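Local coordinates for protein 3-phosphoshikimate 1-carboxyvinyltransferase (Streptomyces sviceus, PDB 7M0O) that probably transfers the enolpyruvyl group of phosphoenolpyruvate to shikimate-3-phosphate, giving the 5-enolpyruvyl product and inorganic phosphate on the way to chorismate, at residues A159-G164 with E185-M190; S227-A232 with P395-A400; A233-G238 with G376-G381. One frame throughout, in Å; residues are numbered along the deposited sequence.

Contact 1: A159-G164 with E185-M190; sequences ALLLLG and EITLAM
Leu161 and Leu162 pack against Thr187 and Leu188 in a buried helix-helix contact. EPSP synthase has two domains, each an inside-out alpha/beta barrel built of beta-alpha-beta-alpha-beta-beta units, with near-parallel helices packed inside and four-stranded sheets outside; this contact joins two of those helices, 155-163 and 182-193, in one domain. Strand 171-174 separates them in the chain. The axes of their short segments point nearly the same way, 17° apart, and come no closer than 10.4 Å. At that spacing the backbones do not touch and the gap is bridged by side-chain ends; Leu161 and Thr187 form the nearest backbone pair, CA to CA 7.8 Å.

The methyl of Thr187 meets two leucines. Its CG2 stands anti to the backbone N, which sends it across the gap: Leu161 CD1 lies 4.2 Å from Thr187 CG2, and Leu162 CD2 approaches that same methyl at an equal distance. The same rotamer (chi1 -60°) puts OG1 beside the backbone N, hydrogen-bonded to the hydroxyl of Thr158 and to NE of Arg13, a predicted 3-phosphoshikimate ligand whose guanidinium group Thr187 probably helps orient from the second shell. Thr187 therefore divides its branches, apolar toward the leucines and polar away from them. Leu162 also packs on Phe16 and Leu17 of helix 8-20. Beside the threonine, Leu188 reaches in obliquely with one branch, its CD2 sitting against both methyls of Leu161, 4.0 Å from CD2 and 4.2 Å from CD1.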
ATOM      1  N   ALA A 159       3.157   0.597  13.518  1.00 13.09           N
ATOM      2  CA  ALA A 159       2.355   0.311  14.709  1.00 12.74           C
ATOM      3  C   ALA A 159       2.819   1.127  15.924  1.00 10.49           C
ATOM      4  O   ALA A 159       1.986   1.686  16.652  1.00 11.27           O
ATOM      5  CB  ALA A 159       2.400  -1.190  15.020  1.00 13.01           C
ATOM      6  N   LEU A 160       4.138   1.217  16.151  1.00 14.35           N
ATOM      7  CA  LEU A 160       4.645   2.001  17.280  1.00 13.37           C
ATOM      8  C   LEU A 160       4.388   3.492  17.091  1.00 13.75           C
ATOM      9  O   LEU A 160       4.010   4.188  18.044  1.00 14.50           O
ATOM     10  CB  LEU A 160       6.142   1.748  17.474  1.00 18.72           C
ATOM     11  CG  LEU A 160       6.513   0.394  18.075  1.00 19.09           C
ATOM     12  CD1 LEU A 160       8.024   0.261  18.175  1.00 16.21           C
ATOM     13  CD2 LEU A 160       5.835   0.189  19.444  1.00 20.00           C
ATOM     14  N   LEU A 161       4.592   4.012  15.874  1.00 12.43           N
ATOM     15  CA  LEU A 161       4.249   5.412  15.612  1.00 13.35           C
ATOM     16  C   LEU A 161       2.777   5.676  15.906  1.00 11.74           C
ATOM     17  O   LEU A 161       2.424   6.651  16.585  1.00 12.13           O
ATOM     18  CB  LEU A 161       4.578   5.781  14.160  1.00 12.00           C
ATOM     19  CG  LEU A 161       6.061   5.877  13.798  1.00 12.16           C
ATOM     20  CD1 LEU A 161       6.229   5.746  12.277  1.00 15.55           C
ATOM     21  CD2 LEU A 161       6.630   7.202  14.296  1.00 16.56           C
ATOM     22  N   LEU A 162       1.897   4.795  15.424  1.00 12.91           N
ATOM     23  CA  LEU A 162       0.468   4.992  15.632  1.00 10.58           C
ATOM     24  C   LEU A 162       0.104   4.905  17.107  1.00 11.36           C
ATOM     25  O   LEU A 162      -0.802   5.609  17.566  1.00 12.40           O
ATOM     26  CB  LEU A 162      -0.317   3.972  14.803  1.00  9.82           C
ATOM     27  CG  LEU A 162      -0.273   4.220  13.284  1.00 13.44           C
ATOM     28  CD1 LEU A 162      -0.864   3.041  12.529  1.00 13.15           C
ATOM     29  CD2 LEU A 162      -0.982   5.487  12.921  1.00 12.52           C
ATOM     30  N   LEU A 163       0.825   4.074  17.866  1.00 12.91           N
ATOM     31  CA  LEU A 163       0.577   3.944  19.307  1.00 12.53           C
ATOM     32  C   LEU A 163       0.932   5.213  20.082  1.00 15.74           C
ATOM     33  O   LEU A 163       0.279   5.521  21.096  1.00 12.38           O
ATOM     34  CB  LEU A 163       1.373   2.747  19.845  1.00 12.45           C
ATOM     35  CG  LEU A 163       1.460   2.535  21.364  1.00 11.25           C
ATOM     36  CD1 LEU A 163       0.140   2.086  21.915  1.00 11.84           C
ATOM     37  CD2 LEU A 163       2.540   1.520  21.715  1.00  9.79           C
ATOM     38  N   GLY A 164       1.954   5.946  19.634  1.00 13.28           N
ATOM     39  CA  GLY A 164       2.527   7.034  20.397  1.00 13.94           C
ATOM     40  C   GLY A 164       1.558   7.980  21.084  1.00 13.05           C
ATOM     41  O   GLY A 164       1.684   8.237  22.289  1.00 14.65           O
ATOM     42  N   GLU A 185       6.782   7.908   5.633  1.00 18.97           N
ATOM     43  CA  GLU A 185       6.251   9.248   5.388  1.00 18.99           C
ATOM     44  C   GLU A 185       4.734   9.229   5.231  1.00 18.83           C
ATOM     45  O   GLU A 185       4.068  10.193   5.626  1.00 17.65           O
ATOM     46  CB  GLU A 185       6.891   9.886   4.153  1.00 22.84           C
ATOM     47  CG  GLU A 185       6.605  11.396   4.013  1.00 39.08           C
ATOM     48  CD  GLU A 185       6.349  12.109   5.346  1.00 41.34           C
ATOM     49  OE1 GLU A 185       5.233  12.652   5.539  1.00 35.87           O
ATOM     50  OE2 GLU A 185       7.277  12.160   6.190  1.00 45.33           O
ATOM     51  N   ILE A 186       4.178   8.156   4.660  1.00 17.28           N
ATOM     52  CA  ILE A 186       2.723   8.024   4.576  1.00 13.46           C
ATOM     53  C   ILE A 186       2.111   7.921   5.971  1.00 15.54           C
ATOM     54  O   ILE A 186       1.070   8.534   6.252  1.00 15.22           O
ATOM     55  CB  ILE A 186       2.344   6.815   3.701  1.00 16.16           C
ATOM     56  CG1 ILE A 186       2.788   7.066   2.256  1.00 18.38           C
ATOM     57  CG2 ILE A 186       0.827   6.510   3.773  1.00 18.06           C
ATOM     58  CD1 ILE A 186       2.691   5.837   1.405  1.00 20.26           C
ATOM     59  N   THR A 187       2.741   7.149   6.867  1.00 16.75           N
ATOM     60  CA  THR A 187       2.206   7.040   8.224  1.00 12.64           C
ATOM     61  C   THR A 187       2.200   8.401   8.912  1.00 14.34           C
ATOM     62  O   THR A 187       1.213   8.777   9.558  1.00 13.16           O
ATOM     63  CB  THR A 187       3.006   6.035   9.051  1.00 14.87           C
ATOM     64  OG1 THR A 187       2.951   4.735   8.452  1.00 14.97           O
ATOM     65  CG2 THR A 187       2.445   5.948  10.474  1.00 14.46           C
ATOM     66  N   LEU A 188       3.276   9.175   8.751  1.00 15.39           N
ATOM     67  CA  LEU A 188       3.332  10.465   9.427  1.00 14.92           C
ATOM     68  C   LEU A 188       2.306  11.438   8.857  1.00 14.95           C
ATOM     69  O   LEU A 188       1.697  12.208   9.605  1.00 14.51           O
ATOM     70  CB  LEU A 188       4.741  11.048   9.343  1.00 17.82           C
ATOM     71  CG  LEU A 188       5.844  10.203   9.985  1.00 18.94           C
ATOM     72  CD1 LEU A 188       7.146  10.983  10.057  1.00 24.52           C
ATOM     73  CD2 LEU A 188       5.448   9.733  11.372  1.00 17.33           C
ATOM     74  N   ALA A 189       2.093  11.415   7.538  1.00 14.59           N
ATOM     75  CA  ALA A 189       1.107  12.310   6.947  1.00 19.22           C
ATOM     76  C   ALA A 189      -0.306  11.965   7.410  1.00 15.54           C
ATOM     77  O   ALA A 189      -1.138  12.862   7.617  1.00 13.57           O
ATOM     78  CB  ALA A 189       1.199  12.262   5.424  1.00 14.60           C
ATOM     79  N   MET A 190      -0.605  10.673   7.559  1.00 15.83           N
ATOM     80  CA  MET A 190      -1.936  10.288   8.018  1.00 15.34           C
ATOM     81  C   MET A 190      -2.145  10.695   9.473  1.00 14.01           C
ATOM     82  O   MET A 190      -3.221  11.184   9.847  1.00 12.16           O
ATOM     83  CB  MET A 190      -2.148   8.786   7.815  1.00 14.29           C
ATOM     84  CG  MET A 190      -2.165   8.374   6.328  1.00 12.96           C
ATOM     85  SD  MET A 190      -2.508   6.630   6.036  1.00 14.90           S
ATOM     86  CE  MET A 190      -4.205   6.527   6.635  1.00 10.77           C
TER

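Contact 2: S227-A232 with P395-A400; sequences SYFFAA and PGFHEA
Segment 227-232, wholly helical, and helix 397-406, which starts just after the N-cap position Gly396, advance in the same general sense, and their backbones stay well apart. The nearest CA atoms are 10.0 Å apart for Tyr228 and Phe397, and 9.3 Å for Phe229 and Ala400. Aromatic side chains fill that spacing.

Phe229 extends from its helix until CZ lies 3.9 Å from Ala400 CB. Its ring also points an edge at the backbone of that residue, with CE1 3.8 Å from Ala400 O. Phe397 comes from the other helix with CG anti to the backbone N (chi1 167°), and the two phenyl side chains pass in opposite directions, Phe229 CE2 to Phe397 CE1 4.2 Å. Tyr228 takes part through CB, 4.5 Å from Phe397 CE1 and near the plane of that phenyl ring, and through the near end of its own ring. Farther out, Phe397 meets the ring of Phe401 and packs on Met370.

The chemistry is mainly dispersive, with a weakly polar edge-on approach of Phe229 to Ala400 O. This packing lies at the base of Tyr228, whose OH is hydrogen-bonded to NH1 of Arg367, an arginine predicted to bind phosphoenolpyruvate.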
ATOM      1  N   SER A 227      -1.613   2.960 -12.319  1.00 10.59           N
ATOM      2  CA  SER A 227      -0.672   3.289 -13.385  1.00  8.09           C
ATOM      3  C   SER A 227      -1.023   2.564 -14.670  1.00  8.38           C
ATOM      4  O   SER A 227      -0.850   3.127 -15.756  1.00  9.29           O
ATOM      5  CB  SER A 227       0.775   2.952 -12.967  1.00 10.88           C
ATOM      6  OG  SER A 227       1.073   1.563 -12.984  1.00  9.91           O
ATOM      7  N   TYR A 228      -1.556   1.336 -14.572  1.00  9.55           N
ATOM      8  CA  TYR A 228      -1.879   0.579 -15.776  1.00  8.66           C
ATOM      9  C   TYR A 228      -3.053   1.194 -16.512  1.00  8.55           C
ATOM     10  O   TYR A 228      -3.081   1.187 -17.746  1.00 10.33           O
ATOM     11  CB  TYR A 228      -2.183  -0.890 -15.426  1.00  9.97           C
ATOM     12  CG  TYR A 228      -1.115  -1.443 -14.531  1.00  9.77           C
ATOM     13  CD1 TYR A 228       0.152  -1.725 -15.037  1.00 10.37           C
ATOM     14  CD2 TYR A 228      -1.348  -1.622 -13.172  1.00 12.01           C
ATOM     15  CE1 TYR A 228       1.153  -2.193 -14.211  1.00 10.55           C
ATOM     16  CE2 TYR A 228      -0.343  -2.093 -12.336  1.00 10.88           C
ATOM     17  CZ  TYR A 228       0.895  -2.363 -12.864  1.00 13.99           C
ATOM     18  OH  TYR A 228       1.887  -2.808 -12.029  1.00  8.88           O
ATOM     19  N   PHE A 229      -4.003   1.773 -15.776  1.00  9.44           N
ATOM     20  CA  PHE A 229      -5.174   2.351 -16.419  1.00  9.84           C
ATOM     21  C   PHE A 229      -4.833   3.723 -17.001  1.00  9.77           C
ATOM     22  O   PHE A 229      -5.238   4.039 -18.125  1.00  9.42           O
ATOM     23  CB  PHE A 229      -6.340   2.376 -15.413  1.00 11.33           C
ATOM     24  CG  PHE A 229      -6.785   0.987 -14.984  1.00 10.43           C
ATOM     25  CD1 PHE A 229      -7.892   0.385 -15.559  1.00 13.29           C
ATOM     26  CD2 PHE A 229      -6.043   0.257 -14.069  1.00 11.40           C
ATOM     27  CE1 PHE A 229      -8.275  -0.910 -15.198  1.00 15.15           C
ATOM     28  CE2 PHE A 229      -6.398  -1.034 -13.725  1.00 10.52           C
ATOM     29  CZ  PHE A 229      -7.529  -1.621 -14.291  1.00 11.70           C
ATOM     30  N   PHE A 230      -4.000   4.495 -16.293  1.00  8.91           N
ATOM     31  CA  PHE A 230      -3.471   5.742 -16.836  1.00 10.02           C
ATOM     32  C   PHE A 230      -2.660   5.492 -18.115  1.00  8.76           C
ATOM     33  O   PHE A 230      -2.778   6.244 -19.089  1.00 10.39           O
ATOM     34  CB  PHE A 230      -2.595   6.444 -15.792  1.00  8.46           C
ATOM     35  CG  PHE A 230      -3.344   7.090 -14.637  1.00 10.57           C
ATOM     36  CD1 PHE A 230      -4.559   7.737 -14.814  1.00 12.52           C
ATOM     37  CD2 PHE A 230      -2.784   7.086 -13.379  1.00 12.37           C
ATOM     38  CE1 PHE A 230      -5.204   8.351 -13.722  1.00 12.83           C
ATOM     39  CE2 PHE A 230      -3.412   7.703 -12.292  1.00 13.96           C
ATOM     40  CZ  PHE A 230      -4.617   8.332 -12.470  1.00 14.02           C
ATOM     41  N   ALA A 231      -1.802   4.459 -18.118  1.00  8.58           N
ATOM     42  CA  ALA A 231      -0.990   4.141 -19.297  1.00  8.80           C
ATOM     43  C   ALA A 231      -1.847   3.749 -20.498  1.00 11.30           C
ATOM     44  O   ALA A 231      -1.551   4.145 -21.637  1.00 11.02           O
ATOM     45  CB  ALA A 231      -0.014   3.010 -18.974  1.00 11.70           C
ATOM     46  N   ALA A 232      -2.884   2.945 -20.270  1.00 11.65           N
ATOM     47  CA  ALA A 232      -3.799   2.575 -21.352  1.00  9.53           C
ATOM     48  C   ALA A 232      -4.399   3.815 -22.013  1.00  7.77           C
ATOM     49  O   ALA A 232      -4.516   3.884 -23.249  1.00 11.24           O
ATOM     50  CB  ALA A 232      -4.906   1.669 -20.802  1.00  8.44           C
ATOM     51  N   PRO A 395      -7.183  -8.675  -6.985  1.00 18.53           N
ATOM     52  CA  PRO A 395      -7.851  -9.901  -7.453  1.00 18.89           C
ATOM     53  C   PRO A 395      -8.748  -9.675  -8.658  1.00 18.48           C
ATOM     54  O   PRO A 395      -8.828 -10.550  -9.524  1.00 23.87           O
ATOM     55  CB  PRO A 395      -8.650 -10.352  -6.220  1.00 23.22           C
ATOM     56  CG  PRO A 395      -7.886  -9.779  -5.060  1.00 23.58           C
ATOM     57  CD  PRO A 395      -7.392  -8.443  -5.544  1.00 21.84           C
ATOM     58  N   GLY A 396      -9.394  -8.522  -8.762  1.00 19.55           N
ATOM     59  CA  GLY A 396     -10.272  -8.272  -9.887  1.00 18.38           C
ATOM     60  C   GLY A 396      -9.624  -7.573 -11.069  1.00 14.44           C
ATOM     61  O   GLY A 396     -10.337  -7.006 -11.898  1.00 14.51           O
ATOM     62  N   PHE A 397      -8.292  -7.633 -11.200  1.00 14.92           N
ATOM     63  CA  PHE A 397      -7.630  -6.846 -12.245  1.00 12.41           C
ATOM     64  C   PHE A 397      -8.124  -7.212 -13.642  1.00 14.51           C
ATOM     65  O   PHE A 397      -8.335  -6.336 -14.489  1.00 15.54           O
ATOM     66  CB  PHE A 397      -6.108  -7.017 -12.202  1.00 12.10           C
ATOM     67  CG  PHE A 397      -5.429  -6.481 -13.440  1.00 12.84           C
ATOM     68  CD1 PHE A 397      -5.164  -5.125 -13.571  1.00 14.23           C
ATOM     69  CD2 PHE A 397      -5.125  -7.322 -14.514  1.00 12.27           C
ATOM     70  CE1 PHE A 397      -4.535  -4.620 -14.730  1.00 11.75           C
ATOM     71  CE2 PHE A 397      -4.534  -6.830 -15.670  1.00 13.16           C
ATOM     72  CZ  PHE A 397      -4.236  -5.476 -15.777  1.00 12.77           C
ATOM     73  N   HIS A 398      -8.241  -8.508 -13.929  1.00 13.81           N
ATOM     74  CA  HIS A 398      -8.584  -8.889 -15.295  1.00 18.04           C
ATOM     75  C   HIS A 398      -9.989  -8.446 -15.663  1.00 13.14           C
ATOM     76  O   HIS A 398     -10.244  -8.133 -16.829  1.00 18.46           O
ATOM     77  CB  HIS A 398      -8.447 -10.395 -15.475  1.00 14.01           C
ATOM     78  CG  HIS A 398      -7.035 -10.873 -15.409  1.00 14.37           C
ATOM     79  ND1 HIS A 398      -6.101 -10.581 -16.381  1.00 17.49           N
ATOM     80  CD2 HIS A 398      -6.393 -11.617 -14.480  1.00 13.16           C
ATOM     81  CE1 HIS A 398      -4.946 -11.138 -16.059  1.00 20.89           C
ATOM     82  NE2 HIS A 398      -5.099 -11.778 -14.913  1.00 15.88           N
ATOM     83  N   GLU A 399     -10.898  -8.396 -14.685  1.00 17.05           N
ATOM     84  CA  GLU A 399     -12.248  -7.905 -14.941  1.00 19.39           C
ATOM     85  C   GLU A 399     -12.238  -6.406 -15.208  1.00 19.22           C
ATOM     86  O   GLU A 399     -12.816  -5.934 -16.197  1.00 18.05           O
ATOM     87  CB  GLU A 399     -13.158  -8.234 -13.757  1.00 24.38           C
ATOM     88  CG  GLU A 399     -13.260  -9.712 -13.475  1.00 26.95           C
ATOM     89  CD  GLU A 399     -13.527 -10.028 -12.006  1.00 31.21           C
ATOM     90  OE1 GLU A 399     -13.885  -9.111 -11.233  1.00 33.33           O
ATOM     91  OE2 GLU A 399     -13.382 -11.206 -11.635  1.00 29.12           O
ATOM     92  N   ALA A 400     -11.554  -5.650 -14.344  1.00 15.27           N
ATOM     93  CA  ALA A 400     -11.480  -4.199 -14.494  1.00 16.93           C
ATOM     94  C   ALA A 400     -10.827  -3.804 -15.810  1.00 11.57           C
ATOM     95  O   ALA A 400     -11.266  -2.855 -16.465  1.00 15.49           O
ATOM     96  CB  ALA A 400     -10.704  -3.585 -13.333  1.00 14.55           C
TER

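Contact 3: A233-G238 with G376-G381; sequences AALTPG and GLRVPG
Leu235 and Arg378 meet through both an aliphatic touch and a bridging water, where the end of helix 223-235, in the second inside-out alpha/beta domain of EPSP synthase, faces the loop that follows helix 366-375. Leu235 CD2 rests 4.2 Å from Arg378 CG, touching the aliphatic base of the arginine chain, while CD1 of the leucine comes near NH1. The charged end also reaches the leucine backbone, though indirectly. The guanidinium edge is turned to Leu235 O, but NH1 stops 4.1 Å from this carbonyl oxygen, and a water fills the step. A second pair closes the contact at its side, Thr236 OG1 to Leu377 CD1 at 4.4 Å, a loose approach.

Several features place these groups. The arginine chain is bent at both chi2 (-79°) and chi3 (-63°), which folds the guanidinium back toward the carbonyl while CG stays against the leucine. Phe306 packs on both Leu235 and Arg378, joining them from outside the two segments. Thr236 has its hydroxyl hydrogen-bonded to Ala232 O, one turn back in the helix, so Leu377 meets an oxygen already engaged. Leu377 in turn packs on Phe401 and Arg405 of helix 397-406.

The site lies away from the predicted substrate residues, and since Arg378 and Thr236 also touch a crystal neighbour, their conformation may partly reflect the lattice. The water donates to Leu235 O at 2.5 Å and accepts from Arg378 NH1 at 2.6 Å, the two partners subtending about 105° at its oxygen.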
ATOM      1  N   ALA A 233      -4.754   4.826 -21.210  1.00 10.69           N
ATOM      2  CA  ALA A 233      -5.317   6.044 -21.785  1.00 10.46           C
ATOM      3  C   ALA A 233      -4.271   6.815 -22.583  1.00 12.85           C
ATOM      4  O   ALA A 233      -4.565   7.325 -23.665  1.00 10.37           O
ATOM      5  CB  ALA A 233      -5.909   6.921 -20.682  1.00 12.65           C
ATOM      6  N   ALA A 234      -3.043   6.910 -22.069  1.00 11.19           N
ATOM      7  CA  ALA A 234      -2.002   7.675 -22.761  1.00  8.55           C
ATOM      8  C   ALA A 234      -1.658   7.045 -24.106  1.00 11.37           C
ATOM      9  O   ALA A 234      -1.304   7.749 -25.066  1.00 12.94           O
ATOM     10  CB  ALA A 234      -0.752   7.759 -21.882  1.00 11.95           C
ATOM     11  N   LEU A 235      -1.820   5.732 -24.201  1.00 11.52           N
ATOM     12  CA  LEU A 235      -1.488   4.982 -25.401  1.00 13.48           C
ATOM     13  C   LEU A 235      -2.567   5.082 -26.468  1.00 13.46           C
ATOM     14  O   LEU A 235      -2.287   4.818 -27.642  1.00 18.43           O
ATOM     15  CB  LEU A 235      -1.277   3.523 -25.015  1.00 14.60           C
ATOM     16  CG  LEU A 235      -0.985   2.492 -26.088  1.00 14.47           C
ATOM     17  CD1 LEU A 235       0.361   2.836 -26.709  1.00 14.72           C
ATOM     18  CD2 LEU A 235      -0.989   1.142 -25.429  1.00 13.46           C
ATOM     19  N   THR A 236      -3.784   5.447 -26.079  1.00 11.82           N
ATOM     20  CA  THR A 236      -4.968   5.374 -26.932  1.00 15.93           C
ATOM     21  C   THR A 236      -5.448   6.778 -27.283  1.00 13.57           C
ATOM     22  O   THR A 236      -5.999   7.471 -26.415  1.00 15.36           O
ATOM     23  CB  THR A 236      -6.077   4.594 -26.216  1.00 14.88           C
ATOM     24  OG1 THR A 236      -5.563   3.342 -25.722  1.00 13.24           O
ATOM     25  CG2 THR A 236      -7.273   4.343 -27.160  1.00 17.32           C
ATOM     26  N   PRO A 237      -5.309   7.239 -28.528  1.00 16.00           N
ATOM     27  CA  PRO A 237      -5.673   8.633 -28.838  1.00 13.47           C
ATOM     28  C   PRO A 237      -7.152   8.898 -28.592  1.00 12.49           C
ATOM     29  O   PRO A 237      -8.016   8.119 -28.999  1.00 18.23           O
ATOM     30  CB  PRO A 237      -5.299   8.779 -30.318  1.00 13.66           C
ATOM     31  CG  PRO A 237      -5.226   7.381 -30.843  1.00 24.46           C
ATOM     32  CD  PRO A 237      -4.754   6.534 -29.695  1.00 21.56           C
ATOM     33  N   GLY A 238      -7.426  10.005 -27.898  1.00 15.60           N
ATOM     34  CA  GLY A 238      -8.774  10.377 -27.530  1.00 18.09           C
ATOM     35  C   GLY A 238      -9.366   9.660 -26.330  1.00 19.10           C
ATOM     36  O   GLY A 238     -10.468  10.024 -25.900  1.00 20.96           O
ATOM     37  N   GLY A 376      -1.127  -5.402 -24.740  1.00 10.38           N
ATOM     38  CA  GLY A 376      -2.113  -6.172 -25.493  1.00 13.39           C
ATOM     39  C   GLY A 376      -3.275  -5.368 -26.064  1.00 14.04           C
ATOM     40  O   GLY A 376      -4.001  -5.897 -26.916  1.00 14.41           O
ATOM     41  N   LEU A 377      -3.500  -4.133 -25.595  1.00 11.99           N
ATOM     42  CA  LEU A 377      -4.448  -3.242 -26.265  1.00 15.97           C
ATOM     43  C   LEU A 377      -4.098  -3.014 -27.730  1.00 16.16           C
ATOM     44  O   LEU A 377      -5.002  -2.817 -28.560  1.00 17.71           O
ATOM     45  CB  LEU A 377      -4.489  -1.894 -25.550  1.00 16.16           C
ATOM     46  CG  LEU A 377      -5.029  -1.917 -24.127  1.00 17.37           C
ATOM     47  CD1 LEU A 377      -5.012  -0.503 -23.618  1.00 16.34           C
ATOM     48  CD2 LEU A 377      -6.429  -2.494 -24.056  1.00 18.79           C
ATOM     49  N   ARG A 378      -2.804  -2.996 -28.071  1.00 16.65           N
ATOM     50  CA  ARG A 378      -2.379  -2.739 -29.440  1.00 18.29           C
ATOM     51  C   ARG A 378      -1.703  -3.922 -30.120  1.00 17.66           C
ATOM     52  O   ARG A 378      -1.552  -3.894 -31.348  1.00 16.81           O
ATOM     53  CB  ARG A 378      -1.417  -1.539 -29.486  1.00 21.55           C
ATOM     54  CG  ARG A 378      -2.091  -0.184 -29.300  1.00 19.62           C
ATOM     55  CD  ARG A 378      -2.769   0.311 -30.580  1.00 27.52           C
ATOM     56  NE  ARG A 378      -1.811   0.544 -31.659  1.00 27.14           N
ATOM     57  CZ  ARG A 378      -1.041   1.626 -31.747  1.00 27.56           C
ATOM     58  NH1 ARG A 378      -1.111   2.563 -30.818  1.00 26.35           N
ATOM     59  NH2 ARG A 378      -0.187   1.760 -32.752  1.00 27.50           N
ATOM     60  N   VAL A 379      -1.278  -4.934 -29.366  1.00 13.91           N
ATOM     61  CA  VAL A 379      -0.616  -6.105 -29.941  1.00 15.51           C
ATOM     62  C   VAL A 379      -1.490  -7.329 -29.697  1.00 17.14           C
ATOM     63  O   VAL A 379      -1.551  -7.826 -28.562  1.00 16.06           O
ATOM     64  CB  VAL A 379       0.784  -6.314 -29.344  1.00 15.00           C
ATOM     65  CG1 VAL A 379       1.405  -7.589 -29.888  1.00 15.10           C
ATOM     66  CG2 VAL A 379       1.691  -5.104 -29.622  1.00 15.38           C
ATOM     67  N   PRO A 380      -2.157  -7.855 -30.722  1.00 14.77           N
ATOM     68  CA  PRO A 380      -3.021  -9.024 -30.520  1.00 17.67           C
ATOM     69  C   PRO A 380      -2.221 -10.274 -30.196  1.00 15.43           C
ATOM     70  O   PRO A 380      -1.055 -10.412 -30.570  1.00 18.48           O
ATOM     71  CB  PRO A 380      -3.743  -9.175 -31.868  1.00 15.19           C
ATOM     72  CG  PRO A 380      -3.537  -7.875 -32.592  1.00 20.06           C
ATOM     73  CD  PRO A 380      -2.208  -7.360 -32.108  1.00 13.93           C
ATOM     74  N   GLY A 381      -2.861 -11.193 -29.477  1.00 15.14           N
ATOM     75  CA  GLY A 381      -2.223 -12.469 -29.204  1.00 16.53           C
ATOM     76  C   GLY A 381      -1.236 -12.499 -28.062  1.00 19.49           C
ATOM     77  O   GLY A 381      -0.346 -13.363 -28.044  1.00 19.64           O
TER
HETATM   78  O   HOH W   1      -3.160   3.106 -29.241  1.00 24.12           O

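How the contacts relate
Following the chain from its N terminus, contact 1 closes first, a short loop of 20 residues that joins helix 155-163 to helix 182-193. Contacts 2 and 3 open later, on helix 223-235: 227-232 pairs with 395-400, while 233-238 pairs sooner with 376-381, making contact 3 the inner of two nested closures. Together they tie one helix to the loop after helix 366-375 and to helix 397-406. They touch at Ala232 CB and Leu377 CD1, 3.6 Å apart. Contact 1 lies in one globular domain and contacts 2 and 3 in the other, its centre about 30 Å from that of contact 2 and 40 Å from that of contact 3.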